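Local coordinates for SusD-like carbohydrate binding protein (Bacteroides vulgatus, PDB 3LEW) that probably binds carbohydrate nutrients at the bacterial outer membrane as a member of the SusD family, at residues R92-C97 with F127-L132; A121-G126 with N179-A184; N266-F271 with N336-I341; S285-P290 with Y321-N326; G427-I432 with K445-H450. All blocks are in the same frame, centred on the assembly; numbering follows the deposited sequence.

Overall arrangement
Interactions 1 and 2 share helix 111-135 and touch each other, the thiol of C97 in interaction 1 lying against A121 and L124 of interaction 2; both are buried contacts between helices, the first purely apolar, the second built round an R125-D180 salt bridge. Interactions 4 and 5 lie across the chain's centre from this pair. They meet through neighbouring strands 321-326 and 440-448 of one mixed sheet and combine backbone bonds with apolar packing, with two waters in the buried interaction 4 and a more exposed hairpin in interaction 5. Interaction 3, also buried, joins two loops through one S268-G339 hydrogen bond and a CH-pi contact of F271; the chain it closes contains interaction 4.

Interaction 1: R92-C97 with F127-L132; sequences RVINDC and FLYLHL
The terminal methyl of I94 rests over one face of the Y129 ring, with I94 CD1 3.9 Å from the ring centroid and 21° off its normal, a CH-pi contact displaced toward the phenol end. The same methyl reaches L132 CD1, while I94 CG1 slides antiparallel past L128, its closest approach being to L128 CB at 3.8 Å. On the other flank L128 CD1 pushes crosswise against V93, and a chi1 of -179° carries V93 CG1 to within 3.6 Å of L128 CD1. The two segments run nearly antiparallel, at 151°, their axes 10.5 Å apart, so these side chains bridge a wide gap, a helix pairing consistent with the TPR-like region of SusD relatives. Around them, L33 of helix 19-35 touches both V93 and L128, and helix 170-187 meets Y129 through Q176 and D180. H131 NE2 is hydrogen-bonded to S86 OG, a polar link between helices 111-135 and 81-103. Y129 OH is hydrogen-bonded to Y152 O, which ties down the far end of the ring. Segments 92-97 and 127-132 themselves thus meet through dispersion and CH-pi contact alone, and the tyrosine spends its polarity on a loop outside them.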
# COMPACT_ATOMS: atom_id res chain seq x y z
N ARG A 92 12.16 -11.25 -8.39
CA ARG A 92 11.78 -12.59 -8.82
C ARG A 92 10.50 -12.57 -9.65
O ARG A 92 10.40 -13.30 -10.65
CB ARG A 92 11.72 -13.57 -7.66
CG ARG A 92 13.10 -13.80 -7.10
CD ARG A 92 13.12 -14.85 -6.05
NE ARG A 92 14.48 -15.03 -5.55
N VAL A 93 9.56 -11.69 -9.30
CA VAL A 93 8.25 -11.65 -9.98
C VAL A 93 8.38 -10.86 -11.29
O VAL A 93 7.85 -11.28 -12.33
CB VAL A 93 7.12 -11.22 -9.08
CG1 VAL A 93 5.75 -11.23 -9.84
CG2 VAL A 93 7.04 -12.17 -7.87
N ILE A 94 9.22 -9.82 -11.27
CA ILE A 94 9.60 -9.19 -12.56
C ILE A 94 10.19 -10.22 -13.50
O ILE A 94 9.90 -10.22 -14.71
CB ILE A 94 10.58 -7.99 -12.34
CG1 ILE A 94 9.83 -6.76 -11.79
CG2 ILE A 94 11.37 -7.66 -13.65
CD1 ILE A 94 10.78 -5.62 -11.22
N ASN A 95 11.05 -11.11 -13.00
CA ASN A 95 11.62 -12.14 -13.85
C ASN A 95 10.57 -13.09 -14.43
O ASN A 95 10.66 -13.46 -15.58
CB ASN A 95 12.67 -12.96 -13.09
CG ASN A 95 13.62 -13.63 -14.02
OD1 ASN A 95 14.12 -13.01 -14.97
ND2 ASN A 95 13.88 -14.89 -13.78
N ASP A 96 9.59 -13.47 -13.62
CA ASP A 96 8.43 -14.24 -14.13
C ASP A 96 7.70 -13.51 -15.27
O ASP A 96 7.43 -14.13 -16.32
CB ASP A 96 7.41 -14.53 -13.01
CG ASP A 96 7.93 -15.55 -12.00
OD1 ASP A 96 8.70 -16.47 -12.38
OD2 ASP A 96 7.57 -15.45 -10.81
N CYS A 97 7.39 -12.22 -15.06
CA CYS A 97 6.77 -11.41 -16.10
C CYS A 97 7.65 -11.41 -17.36
O CYS A 97 7.13 -11.60 -18.46
CB CYS A 97 6.56 -9.97 -15.67
SG CYS A 97 5.43 -9.80 -14.28
N PHE A 127 3.48 -2.60 -12.22
CA PHE A 127 3.15 -2.48 -10.80
C PHE A 127 4.37 -2.65 -9.89
O PHE A 127 4.50 -1.92 -8.90
CB PHE A 127 2.09 -3.50 -10.42
CG PHE A 127 1.73 -3.53 -8.94
CD1 PHE A 127 0.94 -2.54 -8.37
CD2 PHE A 127 2.15 -4.55 -8.14
CE1 PHE A 127 0.59 -2.57 -7.02
CE2 PHE A 127 1.80 -4.56 -6.79
CZ PHE A 127 1.02 -3.59 -6.25
N LEU A 128 5.25 -3.58 -10.25
CA LEU A 128 6.43 -3.85 -9.44
C LEU A 128 7.46 -2.73 -9.63
O LEU A 128 8.10 -2.29 -8.67
CB LEU A 128 7.00 -5.24 -9.71
CG LEU A 128 6.05 -6.38 -9.26
CD1 LEU A 128 6.56 -7.76 -9.83
CD2 LEU A 128 5.82 -6.36 -7.74
N TYR A 129 7.58 -2.19 -10.83
CA TYR A 129 8.45 -0.97 -11.00
C TYR A 129 7.86 0.25 -10.26
O TYR A 129 8.60 1.12 -9.78
CB TYR A 129 8.77 -0.67 -12.46
CG TYR A 129 9.82 -1.60 -13.02
CD1 TYR A 129 11.08 -1.69 -12.44
CD2 TYR A 129 9.53 -2.45 -14.10
CE1 TYR A 129 12.03 -2.58 -12.91
CE2 TYR A 129 10.50 -3.34 -14.59
CZ TYR A 129 11.74 -3.43 -13.96
OH TYR A 129 12.71 -4.32 -14.40
N LEU A 130 6.52 0.34 -10.15
CA LEU A 130 5.90 1.40 -9.35
C LEU A 130 6.29 1.27 -7.87
O LEU A 130 6.58 2.24 -7.18
CB LEU A 130 4.38 1.40 -9.49
CG LEU A 130 3.58 2.37 -8.62
CD1 LEU A 130 4.02 3.80 -8.94
CD2 LEU A 130 2.07 2.22 -8.86
N HIS A 131 6.30 0.03 -7.37
CA HIS A 131 6.79 -0.22 -6.02
C HIS A 131 8.22 0.29 -5.80
O HIS A 131 8.52 1.02 -4.83
CB HIS A 131 6.74 -1.70 -5.71
CG HIS A 131 7.34 -2.05 -4.38
ND1 HIS A 131 6.77 -1.66 -3.18
CD2 HIS A 131 8.45 -2.77 -4.06
CE1 HIS A 131 7.53 -2.08 -2.17
NE2 HIS A 131 8.54 -2.78 -2.68
N LEU A 132 9.10 -0.06 -6.73
CA LEU A 132 10.50 0.35 -6.64
C LEU A 132 10.60 1.87 -6.70
O LEU A 132 11.26 2.49 -5.82
CB LEU A 132 11.34 -0.34 -7.72
CG LEU A 132 11.53 -1.85 -7.53
CD1 LEU A 132 12.04 -2.56 -8.84
CD2 LEU A 132 12.48 -2.17 -6.37

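Interaction 2: A121-G126 with N179-A184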
# COMPACT_ATOMS: atom_id res chain seq x y z
N ALA A 121 1.11 -9.52 -18.05
CA ALA A 121 2.52 -9.59 -17.69
C ALA A 121 3.15 -8.21 -17.62
O ALA A 121 3.85 -7.89 -16.67
CB ALA A 121 3.29 -10.52 -18.65
N LEU A 122 2.83 -7.36 -18.59
CA LEU A 122 3.32 -5.97 -18.58
C LEU A 122 2.75 -5.16 -17.43
O LEU A 122 3.47 -4.36 -16.83
CB LEU A 122 2.97 -5.28 -19.93
CG LEU A 122 3.82 -5.67 -21.15
CD1 LEU A 122 3.14 -5.22 -22.50
CD2 LEU A 122 5.27 -5.08 -21.05
N ALA A 123 1.46 -5.35 -17.12
CA ALA A 123 0.79 -4.60 -16.04
C ALA A 123 1.39 -4.98 -14.68
O ALA A 123 1.70 -4.10 -13.88
CB ALA A 123 -0.76 -4.82 -16.09
N LEU A 124 1.60 -6.28 -14.46
CA LEU A 124 2.24 -6.74 -13.20
C LEU A 124 3.66 -6.22 -13.12
O LEU A 124 4.09 -5.75 -12.06
CB LEU A 124 2.20 -8.26 -13.07
CG LEU A 124 2.75 -8.88 -11.75
CD1 LEU A 124 2.11 -8.30 -10.51
CD2 LEU A 124 2.58 -10.39 -11.78
N ARG A 125 4.38 -6.29 -14.22
CA ARG A 125 5.75 -5.75 -14.22
C ARG A 125 5.73 -4.25 -13.91
O ARG A 125 6.53 -3.74 -13.07
CB ARG A 125 6.45 -6.03 -15.53
CG ARG A 125 7.93 -5.69 -15.48
CD ARG A 125 8.64 -6.02 -16.79
NE ARG A 125 8.39 -5.04 -17.85
CZ ARG A 125 8.82 -5.17 -19.12
NH1 ARG A 125 9.44 -6.27 -19.53
NH2 ARG A 125 8.59 -4.23 -20.01
N GLY A 126 4.82 -3.52 -14.55
CA GLY A 126 4.68 -2.09 -14.27
C GLY A 126 4.36 -1.79 -12.82
O GLY A 126 4.88 -0.81 -12.22
N ASN A 179 5.10 3.28 -18.88
CA ASN A 179 5.12 2.71 -20.22
C ASN A 179 4.60 1.28 -20.29
O ASN A 179 3.83 0.94 -21.21
CB ASN A 179 6.50 2.78 -20.82
CG ASN A 179 6.48 2.61 -22.31
OD1 ASN A 179 5.99 3.50 -23.06
ND2 ASN A 179 7.02 1.50 -22.77
N ASP A 180 5.01 0.44 -19.34
CA ASP A 180 4.51 -0.94 -19.25
C ASP A 180 3.00 -0.95 -19.10
O ASP A 180 2.32 -1.74 -19.76
CB ASP A 180 5.12 -1.66 -18.03
CG ASP A 180 6.57 -2.08 -18.22
OD1 ASP A 180 7.11 -1.93 -19.36
OD2 ASP A 180 7.18 -2.55 -17.19
N LEU A 181 2.46 -0.11 -18.23
CA LEU A 181 1.03 -0.06 -17.97
C LEU A 181 0.22 0.52 -19.18
O LEU A 181 -0.87 0.03 -19.51
CB LEU A 181 0.78 0.75 -16.70
CG LEU A 181 1.17 0.01 -15.40
CD1 LEU A 181 1.43 1.00 -14.26
CD2 LEU A 181 0.12 -1.01 -14.98
N GLU A 182 0.82 1.48 -19.91
CA GLU A 182 0.14 2.03 -21.09
C GLU A 182 0.14 0.98 -22.18
O GLU A 182 -0.82 0.89 -22.94
CB GLU A 182 0.79 3.35 -21.58
CG GLU A 182 0.51 4.50 -20.62
CD GLU A 182 1.11 5.80 -21.03
OE1 GLU A 182 2.17 5.79 -21.74
OE2 GLU A 182 0.51 6.85 -20.68
N GLU A 183 1.22 0.21 -22.30
CA GLU A 183 1.24 -0.91 -23.27
C GLU A 183 0.20 -1.98 -22.93
O GLU A 183 -0.50 -2.49 -23.80
CB GLU A 183 2.62 -1.53 -23.33
CG GLU A 183 3.55 -0.69 -24.13
CD GLU A 183 4.96 -1.28 -24.35
OE1 GLU A 183 5.24 -2.44 -23.92
OE2 GLU A 183 5.79 -0.53 -24.96
N ALA A 184 0.09 -2.30 -21.63
CA ALA A 184 -0.95 -3.21 -21.14
C ALA A 184 -2.36 -2.72 -21.43
O ALA A 184 -3.24 -3.51 -21.78
CB ALA A 184 -0.78 -3.46 -19.66
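D180 and R125 pair between helices 170-187 and 111-135, packed nearly antiparallel in what is probably the TPR-like, starch-binding-associated region of the family. The guanidinium grips side-on: R125 NE bonds D180 OD2 at 2.8 Å and R125 NH2 bonds D180 OD1 at 2.8 Å, both nearly straight. The acceptors lie in the guanidinium plane, but the carboxylate is turned 45° from it and is met from above its own plane. A bend at chi3 (78°) swings the arginine's end toward D180. The tight side is built of small residues, A123, G126 and A184: axes of the two segments come within 7.7 Å, A123 CB sits 3.8 Å from A184 CB, and L181 packs its CD2 against the A123 carbonyl, while G126 lets D180 CB approach its CA to 3.8 Å. On the solvent side the contact thins to E183, exposed and slanting across L122, with L122 CD1 3.8 Å from E183 OE1. N98 takes R125 NH1, and Q176 adds a weak bond to D180 OD1. The paired charges would be expected to offset each other and to favour the ionised carboxylate.

Interaction 3: N266-F271 with N336-I341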
# COMPACT_ATOMS: atom_id res chain seq x y z
N ASN A 266 -1.32 -18.08 3.50
CA ASN A 266 -0.18 -17.39 4.12
C ASN A 266 -0.42 -15.90 4.30
O ASN A 266 -0.07 -15.34 5.37
CB ASN A 266 1.11 -17.58 3.33
CG ASN A 266 1.61 -19.02 3.27
OD1 ASN A 266 1.09 -19.93 3.91
ND2 ASN A 266 2.68 -19.21 2.48
N ALA A 267 -0.99 -15.22 3.30
CA ALA A 267 -1.14 -13.79 3.40
C ALA A 267 -2.02 -13.38 4.59
O ALA A 267 -1.80 -12.31 5.16
CB ALA A 267 -1.72 -13.19 2.07
N SER A 268 -2.98 -14.25 4.92
CA SER A 268 -3.92 -13.99 6.02
C SER A 268 -3.20 -13.71 7.35
O SER A 268 -3.76 -13.08 8.24
CB SER A 268 -4.87 -15.16 6.20
OG SER A 268 -5.70 -15.34 5.08
N TYR A 269 -1.99 -14.23 7.51
CA TYR A 269 -1.26 -14.08 8.75
C TYR A 269 -1.08 -12.61 9.13
O TYR A 269 -1.01 -12.26 10.33
CB TYR A 269 0.10 -14.82 8.68
CG TYR A 269 0.74 -15.09 10.01
CD1 TYR A 269 1.55 -14.11 10.63
CD2 TYR A 269 0.56 -16.29 10.66
CE1 TYR A 269 2.17 -14.36 11.86
CE2 TYR A 269 1.15 -16.55 11.90
CZ TYR A 269 1.98 -15.57 12.48
OH TYR A 269 2.58 -15.79 13.68
N GLN A 270 -1.07 -11.72 8.14
CA GLN A 270 -0.96 -10.30 8.45
C GLN A 270 -2.15 -9.69 9.18
O GLN A 270 -2.02 -8.63 9.79
CB GLN A 270 -0.59 -9.49 7.26
CG GLN A 270 -1.63 -9.33 6.18
CD GLN A 270 -0.93 -9.02 4.78
OE1 GLN A 270 -0.68 -7.86 4.48
NE2 GLN A 270 -0.72 -10.05 3.91
N PHE A 271 -3.31 -10.36 9.16
CA PHE A 271 -4.42 -9.99 10.06
C PHE A 271 -4.07 -10.16 11.54
O PHE A 271 -4.71 -9.54 12.41
CB PHE A 271 -5.71 -10.73 9.66
CG PHE A 271 -6.49 -10.05 8.53
CD1 PHE A 271 -6.13 -10.25 7.20
CD2 PHE A 271 -7.52 -9.20 8.80
CE1 PHE A 271 -6.82 -9.61 6.17
CE2 PHE A 271 -8.23 -8.57 7.77
CZ PHE A 271 -7.87 -8.78 6.45
N ASN A 336 -9.80 -20.56 11.40
CA ASN A 336 -8.93 -21.02 10.30
C ASN A 336 -8.01 -19.94 9.80
O ASN A 336 -7.22 -20.17 8.87
CB ASN A 336 -9.79 -21.60 9.19
CG ASN A 336 -10.62 -22.75 9.67
OD1 ASN A 336 -10.07 -23.67 10.24
ND2 ASN A 336 -11.93 -22.69 9.51
N GLN A 337 -8.06 -18.78 10.46
CA GLN A 337 -7.15 -17.65 10.22
C GLN A 337 -7.11 -17.20 8.76
O GLN A 337 -6.08 -17.23 8.10
CB GLN A 337 -5.74 -17.97 10.76
CG GLN A 337 -5.73 -18.24 12.26
CD GLN A 337 -4.36 -18.62 12.80
OE1 GLN A 337 -3.29 -18.26 12.24
NE2 GLN A 337 -4.37 -19.35 13.89
N LEU A 338 -8.28 -16.79 8.24
CA LEU A 338 -8.39 -16.32 6.88
C LEU A 338 -8.88 -14.88 6.85
O LEU A 338 -9.78 -14.50 7.58
CB LEU A 338 -9.38 -17.17 6.06
CG LEU A 338 -9.10 -18.66 5.92
CD1 LEU A 338 -10.21 -19.30 5.04
CD2 LEU A 338 -7.72 -18.88 5.30
N GLY A 339 -8.28 -14.11 5.96
CA GLY A 339 -8.77 -12.76 5.63
C GLY A 339 -8.13 -12.30 4.36
O GLY A 339 -6.92 -12.45 4.20
N ASP A 340 -8.92 -11.72 3.44
CA ASP A 340 -8.41 -11.34 2.13
C ASP A 340 -7.66 -10.01 2.22
O ASP A 340 -7.91 -9.19 3.10
CB ASP A 340 -9.53 -11.23 1.08
CG ASP A 340 -10.27 -12.56 0.81
OD1 ASP A 340 -9.88 -13.64 1.36
OD2 ASP A 340 -11.27 -12.53 0.03
N ILE A 341 -6.78 -9.79 1.26
CA ILE A 341 -5.89 -8.63 1.26
C ILE A 341 -6.30 -7.64 0.17
O ILE A 341 -6.18 -7.93 -1.01
CB ILE A 341 -4.44 -9.03 0.99
CG1 ILE A 341 -3.97 -10.17 1.91
CG2 ILE A 341 -3.52 -7.78 1.17
CD1 ILE A 341 -4.13 -9.92 3.42
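S268 and Q270 owe their positions to contrasting first torsions. In S268, OG stands anti to the carbonyl carbon (chi1 -64°) and meets the amide of G339; in Q270, CG lies between the backbone N and the carbonyl carbon (chi1 71°), which brings its amide back over the turn and onto I341. G339 N donates to S268 OG at 3.0 Å with an N-H...O angle of 164°, and the hydroxyl is also hydrogen-bonded to Q260. Q270 NE2 donates to A267 O at 2.8 Å, entering from the opposite face of that carbonyl to Q270 N, so one oxygen takes two N-H groups. This fixes the amide, against which I341 CD1 comes from the opposite direction, 3.4 Å from Q270 NE2; R50 holds the amide oxygen. F271 lays a ring face over the backbone of G339, with G339 CA 4.1 Å from the ring centroid in a CH-pi contact, while D340 O sits at the ring edge, 3.3 Å from F271 CE1. A267 CB completes the apolar side, 3.8 Å from I341 CG1. Q337 is tied outside the contact by H272 and Y282, and D340 by R332. The arrangement joins the 3-10 turn 267-270, which leads into helix 271-274, to the irregular run before strand 341-345, where Q337 and L338 form a G1 beta bulge opposite D333.

Interaction 4: S285-P290 with Y321-N326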
# COMPACT_ATOMS: atom_id res chain seq x y z
N SER A 285 -1.47 -5.48 16.87
CA SER A 285 -0.37 -4.52 17.09
C SER A 285 -0.51 -3.18 16.38
O SER A 285 0.08 -2.19 16.82
CB SER A 285 0.95 -5.16 16.69
OG SER A 285 0.90 -5.63 15.34
N PHE A 286 -1.28 -3.16 15.29
CA PHE A 286 -1.53 -1.93 14.49
C PHE A 286 -2.63 -1.09 15.12
O PHE A 286 -3.78 -1.10 14.69
CB PHE A 286 -1.81 -2.27 13.02
CG PHE A 286 -0.57 -2.42 12.20
CD1 PHE A 286 0.35 -3.43 12.47
CD2 PHE A 286 -0.26 -1.53 11.21
CE1 PHE A 286 1.56 -3.57 11.74
CE2 PHE A 286 0.94 -1.67 10.48
CZ PHE A 286 1.82 -2.68 10.76
N ASN A 287 -2.27 -0.37 16.18
CA ASN A 287 -3.23 0.41 16.90
C ASN A 287 -3.22 1.83 16.34
O ASN A 287 -2.39 2.18 15.47
CB ASN A 287 -2.95 0.32 18.36
CG ASN A 287 -3.16 -1.10 18.87
OD1 ASN A 287 -4.29 -1.54 18.99
ND2 ASN A 287 -2.06 -1.82 19.14
N VAL A 288 -4.14 2.62 16.84
CA VAL A 288 -4.42 3.91 16.22
C VAL A 288 -3.82 5.05 17.06
O VAL A 288 -3.92 5.04 18.28
CB VAL A 288 -5.93 4.10 16.05
CG1 VAL A 288 -6.24 5.44 15.35
CG2 VAL A 288 -6.56 2.92 15.33
N ASP A 289 -3.23 6.05 16.41
CA ASP A 289 -2.96 7.33 17.13
C ASP A 289 -4.29 7.88 17.65
O ASP A 289 -5.18 8.20 16.86
CB ASP A 289 -2.34 8.33 16.17
CG ASP A 289 -1.99 9.67 16.81
OD1 ASP A 289 -2.21 9.84 18.04
OD2 ASP A 289 -1.50 10.55 16.07
N PRO A 290 -4.41 8.10 18.98
CA PRO A 290 -5.69 8.59 19.44
C PRO A 290 -6.07 9.91 18.78
O PRO A 290 -7.23 10.18 18.58
CB PRO A 290 -5.48 8.75 20.93
CG PRO A 290 -4.50 7.62 21.27
CD PRO A 290 -3.57 7.59 20.08
N TYR A 321 -3.67 -0.97 30.46
CA TYR A 321 -3.87 0.02 29.42
C TYR A 321 -5.02 -0.30 28.50
O TYR A 321 -5.33 -1.48 28.26
CB TYR A 321 -2.60 0.07 28.57
CG TYR A 321 -1.44 0.77 29.24
CD1 TYR A 321 -1.27 2.15 29.12
CD2 TYR A 321 -0.50 0.06 29.97
CE1 TYR A 321 -0.21 2.81 29.76
CE2 TYR A 321 0.57 0.71 30.58
CZ TYR A 321 0.71 2.09 30.47
OH TYR A 321 1.78 2.75 31.07
N VAL A 322 -5.59 0.75 27.92
CA VAL A 322 -6.36 0.64 26.71
C VAL A 322 -5.54 1.31 25.59
O VAL A 322 -4.78 2.25 25.85
CB VAL A 322 -7.76 1.29 26.83
CG1 VAL A 322 -8.64 0.48 27.75
CG2 VAL A 322 -7.71 2.73 27.33
N TRP A 323 -5.68 0.80 24.37
CA TRP A 323 -5.11 1.40 23.19
C TRP A 323 -6.29 1.75 22.28
O TRP A 323 -7.37 1.15 22.41
CB TRP A 323 -4.19 0.42 22.47
CG TRP A 323 -3.03 -0.12 23.27
CD1 TRP A 323 -3.09 -0.85 24.42
CD2 TRP A 323 -1.64 0.03 22.97
NE1 TRP A 323 -1.84 -1.16 24.86
CE2 TRP A 323 -0.93 -0.67 23.97
CE3 TRP A 323 -0.94 0.64 21.93
CZ2 TRP A 323 0.48 -0.72 23.99
CZ3 TRP A 323 0.48 0.57 21.94
CH2 TRP A 323 1.15 -0.12 22.96
N MSE A 324 -6.09 2.66 21.34
CA MSE A 324 -7.15 3.00 20.40
C MSE A 324 -7.14 1.95 19.28
O MSE A 324 -6.13 1.77 18.61
CB MSE A 324 -6.96 4.44 19.90
CG MSE A 324 -8.06 4.96 18.93
SE MSE A 324 -9.69 5.48 19.78
CE MSE A 324 -9.02 7.06 20.64
N ARG A 325 -8.26 1.27 19.11
CA ARG A 325 -8.41 0.24 18.11
C ARG A 325 -9.20 0.75 16.94
O ARG A 325 -9.99 1.68 17.06
CB ARG A 325 -9.17 -0.96 18.69
CG ARG A 325 -8.76 -1.42 20.04
CD ARG A 325 -7.30 -1.84 20.11
NE ARG A 325 -6.97 -2.08 21.51
CZ ARG A 325 -5.90 -2.78 21.93
NH1 ARG A 325 -5.01 -3.27 21.08
NH2 ARG A 325 -5.68 -2.90 23.21
N ASN A 326 -8.96 0.14 15.77
CA ASN A 326 -9.79 0.32 14.61
C ASN A 326 -10.48 -1.03 14.29
O ASN A 326 -9.79 -2.01 14.08
CB ASN A 326 -8.93 0.78 13.41
CG ASN A 326 -9.74 1.44 12.31
OD1 ASN A 326 -10.99 1.23 12.20
ND2 ASN A 326 -9.06 2.25 11.49
O HOH W 1 -6.55 -1.39 14.70
O HOH W 2 -3.55 3.47 20.69
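V288 and M324 meet where strand 286-288 of a two-stranded antiparallel sheet crosses strand 321-326 of the mixed sheet at about 100°. Their side chains slant across each other, V288 CB 3.7 Å from CG of M324, a selenomethionine. In the conformer described, one of two, bends at chi2 and chi3 curl its tail back so that M324 CE reaches P290 CB at 3.9 Å. N287 lies side by side with R325, pointing the same way, but the amide and guanidinium planes are 73° apart and the bond from R325 NH1 to N287 OD1, 2.8 Å, is weak. CB of W323 covers one guanidinium face, over its centre. R325 has a stronger partner in D311, and N287 ND2 bonds Y284 O. V288 CG2 fits against N326 CB. The backbones share one direct bond, V288 N to M324 O at 2.8 Å, and two waters extend it: one accepts from N326 N and lies 2.8 Å from F286 O, while the other accepts from M324 N at 2.7 Å and donates to V288 O at 2.9 Å.

Interaction 5: G427-I432 with K445-H450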
# COMPACT_ATOMS: atom_id res chain seq x y z
N GLY A 427 -3.96 9.40 31.19
CA GLY A 427 -5.22 9.32 31.93
C GLY A 427 -4.91 9.04 33.40
O GLY A 427 -4.06 9.71 33.98
N PRO A 428 -5.59 8.06 34.02
CA PRO A 428 -6.55 7.11 33.46
C PRO A 428 -7.89 7.73 33.08
O PRO A 428 -8.18 8.85 33.45
CB PRO A 428 -6.74 6.11 34.60
CG PRO A 428 -6.59 6.96 35.83
CD PRO A 428 -5.46 7.89 35.48
N ILE A 429 -8.69 6.95 32.36
CA ILE A 429 -10.03 7.32 31.95
C ILE A 429 -10.98 6.22 32.41
O ILE A 429 -10.52 5.14 32.80
CB ILE A 429 -10.14 7.41 30.41
CG1 ILE A 429 -9.95 6.01 29.79
CG2 ILE A 429 -9.11 8.41 29.88
CD1 ILE A 429 -10.32 5.91 28.33
N ASP A 430 -12.28 6.47 32.31
CA ASP A 430 -13.26 5.44 32.53
C ASP A 430 -13.55 4.66 31.27
O ASP A 430 -14.12 5.19 30.33
CB ASP A 430 -14.56 6.04 33.05
CG ASP A 430 -14.42 6.50 34.47
OD1 ASP A 430 -14.30 5.62 35.36
OD2 ASP A 430 -14.42 7.74 34.68
N TYR A 431 -13.19 3.38 31.29
CA TYR A 431 -13.35 2.49 30.13
C TYR A 431 -14.68 1.74 30.28
O TYR A 431 -14.90 1.07 31.30
CB TYR A 431 -12.14 1.54 30.05
CG TYR A 431 -12.24 0.38 29.07
CD1 TYR A 431 -12.53 0.59 27.73
CD2 TYR A 431 -12.00 -0.91 29.48
CE1 TYR A 431 -12.63 -0.48 26.84
CE2 TYR A 431 -12.06 -1.98 28.59
CZ TYR A 431 -12.38 -1.76 27.26
OH TYR A 431 -12.43 -2.85 26.39
N ILE A 432 -15.57 1.86 29.28
CA ILE A 432 -16.84 1.15 29.25
C ILE A 432 -16.79 0.02 28.23
O ILE A 432 -16.40 0.25 27.08
CB ILE A 432 -18.02 2.10 28.87
CG1 ILE A 432 -18.26 3.13 29.97
CG2 ILE A 432 -19.31 1.30 28.63
CD1 ILE A 432 -17.14 4.12 30.18
N LYS A 445 -8.72 2.82 33.34
CA LYS A 445 -7.57 2.34 32.56
C LYS A 445 -6.70 3.50 32.06
O LYS A 445 -7.19 4.56 31.72
CB LYS A 445 -8.04 1.55 31.33
CG LYS A 445 -8.90 0.36 31.62
CD LYS A 445 -8.16 -0.68 32.40
CE LYS A 445 -8.96 -1.94 32.49
NZ LYS A 445 -8.42 -2.83 33.53
N LYS A 446 -5.40 3.26 31.96
CA LYS A 446 -4.48 4.20 31.32
C LYS A 446 -4.59 4.14 29.81
O LYS A 446 -4.79 3.09 29.26
CB LYS A 446 -3.05 3.90 31.71
CG LYS A 446 -2.76 4.30 33.15
CD LYS A 446 -1.36 4.82 33.27
CE LYS A 446 -0.46 3.80 33.85
NZ LYS A 446 -0.48 3.91 35.35
N THR A 447 -4.43 5.29 29.16
CA THR A 447 -4.59 5.41 27.70
C THR A 447 -3.21 5.47 27.04
O THR A 447 -2.35 6.24 27.44
CB THR A 447 -5.35 6.70 27.35
OG1 THR A 447 -4.87 7.78 28.18
CG2 THR A 447 -6.88 6.52 27.59
N GLN A 448 -3.00 4.68 25.99
CA GLN A 448 -1.74 4.69 25.25
C GLN A 448 -1.88 5.29 23.86
O GLN A 448 -2.65 4.77 23.03
CB GLN A 448 -1.23 3.24 25.10
CG GLN A 448 0.15 3.11 24.44
CD GLN A 448 1.23 3.80 25.23
OE1 GLN A 448 1.41 3.53 26.43
NE2 GLN A 448 1.94 4.71 24.57
N GLY A 449 -1.08 6.33 23.61
CA GLY A 449 -0.90 6.88 22.26
C GLY A 449 0.47 6.55 21.64
O GLY A 449 1.09 5.54 21.96
N HIS A 450 0.95 7.43 20.78
CA HIS A 450 2.24 7.22 20.14
C HIS A 450 3.37 6.97 21.14
O HIS A 450 3.32 7.47 22.28
CB HIS A 450 2.61 8.43 19.28
CG HIS A 450 2.06 8.38 17.89
ND1 HIS A 450 2.35 7.35 17.01
CD2 HIS A 450 1.24 9.24 17.21
CE1 HIS A 450 1.75 7.59 15.86
NE2 HIS A 450 1.09 8.73 15.94
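I429 and K445 form an antiparallel hydrogen-bonded pair in the hairpin of strands 429-434 and 440-448. I429 N donates to K445 O at 2.9 Å, and K445 N returns the bond to I429 O at 3.0 Å, arriving close to the line of that carbonyl. The axes of the short segments lie at 96°, although the ladder goes on through Y431 with L443. The peptide between G427 and P428 is cis, turning P428 so that its CB passes 3.3 Å from K445 O. A chi1 of 66° tucks I429 CG1 over its own backbone, and the chain runs across T447, with I429 CD1 3.6 Å from T447 CG2. T447 OG1 is hydrogen-bonded to P425 O. Further along, K445 slants past Y431, K445 CG 3.8 Å from Y431 CB, before its NZ reaches the carbonyls of V316 and A319. W308 of strand 306-309 touches both I429 and T447. The lysine thus lends its aliphatic stem to the hairpin and its ammonium to a neighbouring loop, while the I429-K445 pair rests on two near-straight backbone bonds.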